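Local structure of putative TOXIN related protein (Parabacteroides distasonis ATCC 8503, 3K0Y) at residues Ala16-Glu21 with Gln52-Asn57; Asn24-Arg29 with Ile76-Ile81. The protein is of unknown function, a putative toxin-related protein that probably carries a NigD-like N-terminal OB domain followed by a C-terminal beta sandwich. One frame throughout, in Å; residues are numbered along the deposited sequence.

Contact 1 of 2, residues Ala16-Glu21 with Gln52-Asn57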
ATOM      1  N   ALA A  16       8.834   4.505   0.583  1.00 46.23           N
ATOM      2  CA  ALA A  16       9.040   5.375  -0.575  1.00 45.01           C
ATOM      3  C   ALA A  16       8.512   4.717  -1.832  1.00 44.49           C
ATOM      4  O   ALA A  16       8.530   3.483  -1.952  1.00 44.35           O
ATOM      5  CB  ALA A  16      10.528   5.645  -0.795  1.00 44.10           C
ATOM      6  N   THR A  17       8.145   5.544  -2.797  1.00 44.01           N
ATOM      7  CA  THR A  17       7.904   5.077  -4.145  1.00 43.98           C
ATOM      8  C   THR A  17       9.172   5.178  -4.990  1.00 44.73           C
ATOM      9  O   THR A  17       9.836   6.196  -5.014  1.00 44.04           O
ATOM     10  CB  THR A  17       6.768   5.829  -4.811  1.00 44.34           C
ATOM     11  OG1 THR A  17       5.632   5.816  -3.924  1.00 41.04           O
ATOM     12  CG2 THR A  17       6.424   5.185  -6.245  1.00 42.43           C
ATOM     13  N   VAL A  18       9.497   4.076  -5.658  1.00 45.55           N
ATOM     14  CA  VAL A  18      10.604   4.002  -6.565  1.00 46.45           C
ATOM     15  C   VAL A  18      10.185   4.609  -7.903  1.00 47.88           C
ATOM     16  O   VAL A  18       9.211   4.180  -8.519  1.00 48.39           O
ATOM     17  CB  VAL A  18      11.056   2.515  -6.808  1.00 46.41           C
ATOM     18  CG1 VAL A  18      12.167   2.464  -7.887  1.00 46.70           C
ATOM     19  CG2 VAL A  18      11.569   1.837  -5.532  1.00 43.38           C
ATOM     20  N   VAL A  19      10.919   5.587  -8.383  1.00 49.55           N
ATOM     21  CA  VAL A  19      10.608   6.111  -9.714  1.00 51.82           C
ATOM     22  C   VAL A  19      11.775   5.902 -10.664  1.00 52.26           C
ATOM     23  O   VAL A  19      12.766   6.599 -10.552  1.00 52.70           O
ATOM     24  CB  VAL A  19      10.216   7.610  -9.670  1.00 52.01           C
ATOM     25  CG1 VAL A  19       9.762   8.048 -11.052  1.00 51.76           C
ATOM     26  CG2 VAL A  19       9.097   7.845  -8.621  1.00 52.53           C
ATOM     27  N   PRO A  20      11.666   4.932 -11.589  1.00 54.24           N
ATOM     28  CA  PRO A  20      12.737   4.702 -12.596  1.00 55.39           C
ATOM     29  C   PRO A  20      13.056   5.896 -13.485  1.00 57.00           C
ATOM     30  O   PRO A  20      12.253   6.805 -13.600  1.00 57.19           O
ATOM     31  CB  PRO A  20      12.163   3.578 -13.458  1.00 54.60           C
ATOM     32  CG  PRO A  20      11.220   2.850 -12.538  1.00 53.97           C
ATOM     33  CD  PRO A  20      10.591   3.926 -11.719  1.00 54.09           C
ATOM     34  N   GLU A  21      14.219   5.866 -14.132  1.00 59.61           N
ATOM     35  CA  GLU A  21      14.564   6.842 -15.182  1.00 61.03           C
ATOM     36  C   GLU A  21      15.257   6.232 -16.413  1.00 61.76           C
ATOM     37  O   GLU A  21      14.940   6.587 -17.551  1.00 61.95           O
ATOM     38  CB  GLU A  21      15.462   7.918 -14.595  1.00 61.46           C
ATOM     39  CG  GLU A  21      14.758   8.832 -13.618  1.00 62.97           C
ATOM     40  CD  GLU A  21      15.723   9.770 -12.955  1.00 65.17           C
ATOM     41  OE1 GLU A  21      16.811   9.283 -12.563  1.00 66.39           O
ATOM     42  OE2 GLU A  21      15.406  10.981 -12.831  1.00 66.75           O
ATOM     43  N   GLN A  52       6.202   0.890  -7.659  1.00 47.82           N
ATOM     44  CA  GLN A  52       6.634  -0.100  -6.686  1.00 45.56           C
ATOM     45  C   GLN A  52       7.006   0.689  -5.452  1.00 44.72           C
ATOM     46  O   GLN A  52       7.704   1.698  -5.569  1.00 44.28           O
ATOM     47  CB  GLN A  52       7.866  -0.827  -7.232  1.00 45.94           C
ATOM     48  CG  GLN A  52       8.557  -1.727  -6.297  1.00 44.79           C
ATOM     49  CD  GLN A  52       7.744  -2.945  -5.939  1.00 45.37           C
ATOM     50  OE1 GLN A  52       7.386  -3.718  -6.793  1.00 45.00           O
ATOM     51  NE2 GLN A  52       7.494  -3.137  -4.657  1.00 43.39           N
ATOM     52  N   ARG A  53       6.535   0.266  -4.289  1.00 42.13           N
ATOM     53  CA  ARG A  53       6.980   0.909  -3.038  1.00 41.90           C
ATOM     54  C   ARG A  53       8.030   0.039  -2.378  1.00 41.16           C
ATOM     55  O   ARG A  53       8.115  -1.167  -2.665  1.00 41.86           O
ATOM     56  CB  ARG A  53       5.812   1.115  -2.099  1.00 40.64           C
ATOM     57  CG  ARG A  53       4.672   1.884  -2.708  1.00 41.42           C
ATOM     58  CD  ARG A  53       4.053   2.855  -1.674  1.00 37.92           C
ATOM     59  NE  ARG A  53       4.769   4.121  -1.696  1.00 42.60           N
ATOM     60  CZ  ARG A  53       4.680   5.049  -0.742  1.00 40.25           C
ATOM     61  NH1 ARG A  53       3.927   4.842   0.335  1.00 39.66           N
ATOM     62  NH2 ARG A  53       5.328   6.172  -0.884  1.00 41.32           N
ATOM     63  N   ALA A  54       8.800   0.641  -1.490  1.00 40.80           N
ATOM     64  CA  ALA A  54       9.878  -0.049  -0.798  1.00 41.53           C
ATOM     65  C   ALA A  54      10.069   0.562   0.585  1.00 41.43           C
ATOM     66  O   ALA A  54       9.750   1.721   0.799  1.00 42.58           O
ATOM     67  CB  ALA A  54      11.183   0.019  -1.578  1.00 40.34           C
ATOM     68  N   LEU A  55      10.513  -0.260   1.514  1.00 41.56           N
ATOM     69  CA  LEU A  55      11.021   0.199   2.784  1.00 43.60           C
ATOM     70  C   LEU A  55      12.512   0.522   2.583  1.00 43.20           C
ATOM     71  O   LEU A  55      13.310  -0.358   2.220  1.00 43.94           O
ATOM     72  CB  LEU A  55      10.812  -0.894   3.846  1.00 43.89           C
ATOM     73  CG  LEU A  55      11.044  -0.486   5.303  1.00 47.00           C
ATOM     74  CD1 LEU A  55      10.059   0.594   5.756  1.00 47.18           C
ATOM     75  CD2 LEU A  55      10.963  -1.765   6.193  1.00 48.99           C
ATOM     76  N   VAL A  56      12.868   1.781   2.789  1.00 43.75           N
ATOM     77  CA  VAL A  56      14.195   2.285   2.516  1.00 44.82           C
ATOM     78  C   VAL A  56      14.906   2.799   3.776  1.00 45.73           C
ATOM     79  O   VAL A  56      14.364   3.623   4.495  1.00 45.82           O
ATOM     80  CB  VAL A  56      14.157   3.430   1.481  1.00 45.03           C
ATOM     81  CG1 VAL A  56      15.565   3.880   1.153  1.00 44.91           C
ATOM     82  CG2 VAL A  56      13.396   2.988   0.174  1.00 43.55           C
ATOM     83  N   ASN A  57      16.131   2.316   3.999  1.00 46.30           N
ATOM     84  CA  ASN A  57      17.022   2.789   5.048  1.00 47.47           C
ATOM     85  C   ASN A  57      18.048   3.674   4.338  1.00 48.81           C
ATOM     86  O   ASN A  57      18.784   3.200   3.463  1.00 48.74           O
ATOM     87  CB  ASN A  57      17.696   1.605   5.721  1.00 47.59           C
ATOM     88  CG  ASN A  57      18.612   2.014   6.924  1.00 50.62           C
ATOM     89  OD1 ASN A  57      19.179   3.115   6.980  1.00 50.72           O
ATOM     90  ND2 ASN A  57      18.729   1.108   7.884  1.00 50.92           N
TER

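Contact 2 of 2, residues Asn24-Arg29 with Ile76-Ile81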
ATOM      1  N   ASN A  24      19.280   1.068 -14.514  1.00 62.03           N
ATOM      2  CA  ASN A  24      19.021   0.802 -13.114  1.00 61.14           C
ATOM      3  C   ASN A  24      19.013   2.086 -12.297  1.00 59.06           C
ATOM      4  O   ASN A  24      19.207   2.028 -11.080  1.00 59.23           O
ATOM      5  CB  ASN A  24      20.082  -0.166 -12.552  1.00 61.96           C
ATOM      6  CG  ASN A  24      19.941  -1.590 -13.096  1.00 65.13           C
ATOM      7  OD1 ASN A  24      18.998  -1.914 -13.851  1.00 70.76           O
ATOM      8  ND2 ASN A  24      20.880  -2.450 -12.714  1.00 66.99           N
ATOM      9  N   VAL A  25      18.784   3.228 -12.958  1.00 56.92           N
ATOM     10  CA  VAL A  25      18.692   4.543 -12.283  1.00 55.34           C
ATOM     11  C   VAL A  25      17.262   4.870 -11.842  1.00 53.76           C
ATOM     12  O   VAL A  25      16.297   4.651 -12.568  1.00 52.42           O
ATOM     13  CB  VAL A  25      19.222   5.730 -13.170  1.00 55.37           C
ATOM     14  CG1 VAL A  25      19.072   7.064 -12.447  1.00 54.30           C
ATOM     15  CG2 VAL A  25      20.681   5.519 -13.565  1.00 55.20           C
ATOM     16  N   TYR A  26      17.147   5.445 -10.648  1.00 52.87           N
ATOM     17  CA  TYR A  26      15.841   5.730 -10.049  1.00 51.80           C
ATOM     18  C   TYR A  26      15.973   6.787  -8.982  1.00 51.15           C
ATOM     19  O   TYR A  26      17.033   6.943  -8.388  1.00 51.12           O
ATOM     20  CB  TYR A  26      15.256   4.443  -9.434  1.00 51.22           C
ATOM     21  CG  TYR A  26      16.020   3.912  -8.230  1.00 49.86           C
ATOM     22  CD1 TYR A  26      17.174   3.131  -8.376  1.00 48.99           C
ATOM     23  CD2 TYR A  26      15.597   4.213  -6.941  1.00 50.05           C
ATOM     24  CE1 TYR A  26      17.881   2.650  -7.260  1.00 47.14           C
ATOM     25  CE2 TYR A  26      16.284   3.741  -5.816  1.00 49.78           C
ATOM     26  CZ  TYR A  26      17.417   2.959  -5.984  1.00 49.74           C
ATOM     27  OH  TYR A  26      18.064   2.515  -4.857  1.00 49.39           O
ATOM     28  N   TYR A  27      14.893   7.511  -8.727  1.00 50.57           N
ATOM     29  CA  TYR A  27      14.822   8.308  -7.494  1.00 49.95           C
ATOM     30  C   TYR A  27      13.666   7.817  -6.622  1.00 49.04           C
ATOM     31  O   TYR A  27      12.909   6.959  -7.028  1.00 49.15           O
ATOM     32  CB  TYR A  27      14.777   9.806  -7.776  1.00 49.57           C
ATOM     33  CG  TYR A  27      13.511  10.339  -8.374  1.00 50.15           C
ATOM     34  CD1 TYR A  27      12.471  10.758  -7.571  1.00 51.50           C
ATOM     35  CD2 TYR A  27      13.378  10.478  -9.737  1.00 51.77           C
ATOM     36  CE1 TYR A  27      11.335  11.271  -8.106  1.00 52.73           C
ATOM     37  CE2 TYR A  27      12.243  10.999 -10.289  1.00 52.00           C
ATOM     38  CZ  TYR A  27      11.229  11.396  -9.473  1.00 52.79           C
ATOM     39  OH  TYR A  27      10.088  11.904 -10.020  1.00 55.00           O
ATOM     40  N   LEU A  28      13.582   8.320  -5.407  1.00 49.26           N
ATOM     41  CA  LEU A  28      12.587   7.864  -4.439  1.00 49.59           C
ATOM     42  C   LEU A  28      11.683   9.003  -4.083  1.00 50.17           C
ATOM     43  O   LEU A  28      12.177  10.107  -3.813  1.00 51.78           O
ATOM     44  CB  LEU A  28      13.267   7.359  -3.175  1.00 48.42           C
ATOM     45  CG  LEU A  28      14.141   6.133  -3.388  1.00 47.36           C
ATOM     46  CD1 LEU A  28      15.084   6.006  -2.225  1.00 47.33           C
ATOM     47  CD2 LEU A  28      13.291   4.884  -3.545  1.00 42.20           C
ATOM     48  N   ARG A  29      10.376   8.742  -4.059  1.00 50.23           N
ATOM     49  CA  ARG A  29       9.368   9.747  -3.678  1.00 50.38           C
ATOM     50  C   ARG A  29       8.749   9.408  -2.307  1.00 50.04           C
ATOM     51  O   ARG A  29       8.177   8.350  -2.132  1.00 49.92           O
ATOM     52  CB  ARG A  29       8.283   9.854  -4.762  1.00 50.35           C
ATOM     53  CG  ARG A  29       7.383  11.083  -4.555  1.00 52.09           C
ATOM     54  CD  ARG A  29       6.597  11.473  -5.773  1.00 53.39           C
ATOM     55  NE  ARG A  29       5.730  10.378  -6.194  1.00 56.51           N
ATOM     56  CZ  ARG A  29       5.821   9.715  -7.349  1.00 54.69           C
ATOM     57  NH1 ARG A  29       6.707  10.050  -8.257  1.00 56.38           N
ATOM     58  NH2 ARG A  29       4.998   8.712  -7.593  1.00 53.53           N
ATOM     59  N   ILE A  76      20.977  11.252  -1.290  1.00 54.24           N
ATOM     60  CA  ILE A  76      21.064  10.235  -0.232  1.00 52.94           C
ATOM     61  C   ILE A  76      22.008   9.098  -0.542  1.00 52.20           C
ATOM     62  O   ILE A  76      22.433   8.921  -1.680  1.00 51.39           O
ATOM     63  CB  ILE A  76      19.660   9.653   0.142  1.00 52.56           C
ATOM     64  CG1 ILE A  76      19.097   8.747  -0.971  1.00 52.23           C
ATOM     65  CG2 ILE A  76      18.699  10.794   0.512  1.00 51.02           C
ATOM     66  CD1 ILE A  76      17.816   7.936  -0.584  1.00 48.66           C
ATOM     67  N   LYS A  77      22.380   8.376   0.511  1.00 51.91           N
ATOM     68  CA  LYS A  77      22.906   7.028   0.378  1.00 52.04           C
ATOM     69  C   LYS A  77      21.793   6.042   0.754  1.00 51.72           C
ATOM     70  O   LYS A  77      21.244   6.091   1.864  1.00 52.26           O
ATOM     71  CB  LYS A  77      24.085   6.797   1.293  1.00 52.09           C
ATOM     72  CG  LYS A  77      24.637   5.373   1.238  1.00 53.89           C
ATOM     73  CD  LYS A  77      25.884   5.257   2.089  1.00 55.87           C
ATOM     74  CE  LYS A  77      26.237   3.812   2.351  1.00 57.61           C
ATOM     75  NZ  LYS A  77      26.792   3.143   1.159  1.00 58.08           N
ATOM     76  N   VAL A  78      21.448   5.174  -0.186  1.00 50.75           N
ATOM     77  CA  VAL A  78      20.581   4.052   0.086  1.00 49.81           C
ATOM     78  C   VAL A  78      21.402   3.028   0.859  1.00 49.32           C
ATOM     79  O   VAL A  78      22.338   2.473   0.335  1.00 49.20           O
ATOM     80  CB  VAL A  78      20.048   3.439  -1.246  1.00 49.86           C
ATOM     81  CG1 VAL A  78      19.283   2.126  -0.996  1.00 48.19           C
ATOM     82  CG2 VAL A  78      19.161   4.473  -1.973  1.00 48.84           C
ATOM     83  N   ASN A  79      21.081   2.817   2.124  1.00 49.31           N
ATOM     84  CA  ASN A  79      21.759   1.792   2.910  1.00 49.63           C
ATOM     85  C   ASN A  79      21.143   0.433   2.661  1.00 49.65           C
ATOM     86  O   ASN A  79      21.861  -0.565   2.550  1.00 50.56           O
ATOM     87  CB  ASN A  79      21.707   2.115   4.389  1.00 49.66           C
ATOM     88  CG  ASN A  79      22.308   3.501   4.710  1.00 51.28           C
ATOM     89  OD1 ASN A  79      23.388   3.853   4.228  1.00 52.06           O
ATOM     90  ND2 ASN A  79      21.583   4.291   5.491  1.00 52.00           N
ATOM     91  N   ALA A  80      19.815   0.394   2.597  1.00 49.37           N
ATOM     92  CA  ALA A  80      19.100  -0.834   2.259  1.00 49.37           C
ATOM     93  C   ALA A  80      17.755  -0.474   1.631  1.00 47.80           C
ATOM     94  O   ALA A  80      17.245   0.604   1.814  1.00 48.25           O
ATOM     95  CB  ALA A  80      18.914  -1.741   3.511  1.00 49.24           C
ATOM     96  N   ILE A  81      17.199  -1.382   0.858  1.00 46.38           N
ATOM     97  CA  ILE A  81      15.928  -1.128   0.206  1.00 46.04           C
ATOM     98  C   ILE A  81      15.248  -2.489   0.052  1.00 45.81           C
ATOM     99  O   ILE A  81      15.802  -3.422  -0.562  1.00 45.05           O
ATOM    100  CB  ILE A  81      16.132  -0.371  -1.135  1.00 45.57           C
ATOM    101  CG1 ILE A  81      14.813  -0.220  -1.889  1.00 44.54           C
ATOM    102  CG2 ILE A  81      17.192  -1.097  -1.992  1.00 44.30           C
ATOM    103  CD1 ILE A  81      14.855   0.858  -2.931  1.00 44.22           C
TER

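Contact 1 of 2, residues Ala16-Glu21 with Gln52-Asn57
The guanidinium group of Arg53 reaches over the neighbouring strand to Thr17. Its NE donates to Thr17 OG1 at 2.9 Å, and NH2 adds a weak bond to the same oxygen. Neither bond is straight (138° at the NE hydrogen), and OG1 lies at the edge of the guanidinium group, tilted 21° from its plane. Thr17 has OG1 beside its backbone N (chi1 -51°), which turns CG2 back toward Gln52 O, while the Arg53 chain, bent at chi2 and chi3, folds across the strand, which leaves Ala16 N above one guanidinium face, offset toward its rim. The hydroxyl also hydrogen-bonds Asp117. Arg53 NH2 forms a salt bridge with Asp31 and NH1 hydrogen-bonds Asn121; the Asp31 carboxylate probably offsets the buried charge.

Beneath the side chains runs antiparallel pairing of the N-terminal OB domain, a curled barrel in which strands 11-22 and 52-62 are neighbours. Ala16 and Ala54 form a hydrogen-bonded pair, with Ala16 N to Ala54 O and Ala54 N to Ala16 O both 2.9 Å. Thr17 and Arg53 are the adjacent non-hydrogen-bonded pair, directly opposed residues, CA atoms 4.4 Å apart, with both side chains on the same face. Val18 N donates to Gln52 O at 3.0 Å. The side chains of Ala16, Val18, Ala54 and Val56 lie on the other face, where Ala16 CB meets Val56 CG2 at 4.0 Å and Val18 CG2 approaches Ala54 CB more loosely. Gln52 starts on this face too, but its end turns away, NE2 donating to Arg53 O at 2.9 Å, in the carbonyl plane and on a lone pair.

Contact 2 of 2, residues Asn24-Arg29 with Ile76-Ile81
Leu28 and Ile76 make the tightest apolar contact between the two strands, CD1 to CD1 at 3.7 Å, their side chains crossing at about a right angle. From the same leucine, CD1 also approaches Val78 CG2, while the other branch, CD2, is directed to Ile81 CD1; both distances are 4.4 Å, so these are looser contacts. The fork of Leu28 is thus divided between the two ends of segment 76-81. Ile76 carries CG1 between its backbone N and carbonyl carbon (chi1 71°), and with an extended chi2 its CD1 is delivered to the leucine.

Strands 25-29 and 76-81 are not paired here: their axes come no closer than 10.2 Å and run at 94° to each other, and the gap is bridged by side chains alone. This is consistent with opposite walls of the small OB-type barrel meeting through its interior. Leu36 and Phe58, which touch Ile76, and Val56, which touches Leu28 and Ile81, belong to other strands around the same apolar interior.

Tyr26 contributes contacts of its hydroxyl end, reaching in from the opposite direction to Val78. Its OH lies 3.7 Å from Val78 CG2 and 4.1 Å from Val78 CG1, both branches of the valine meeting that oxygen. Ile81 CD1 lies 4.1 Å from Tyr26 OH, set obliquely to the ring. Tyr46 meets both Tyr26, with ring planes at about 55°, and Ile81.

The second strand is interrupted by a classic beta bulge, with Asn79 and Ala80 together opposite the single residue Asn57, between inward-pointing Val78 and Ile81.

Overall arrangement
The centres of contacts 1 and 2 lie about 7 Å apart in the same curled sheet, and their segments alternate along the chain. Contact 1 joins adjacent strands within the barrel wall, whereas contact 2 spans the interior between strands that are not neighbours at this point. Probable backbone hydrogen bonds connect the two: Val19 N to Tyr27 O at 2.8 Å, and Asn57 O to Asn79 N at 2.7 Å. The inward sides also merge, since Leu28 touches Ala16, and Ile81 touches Ala54. On the other face, Asp117 ties the two polar sets together, hydrogen-bonding Thr17 and forming a salt bridge with Arg29.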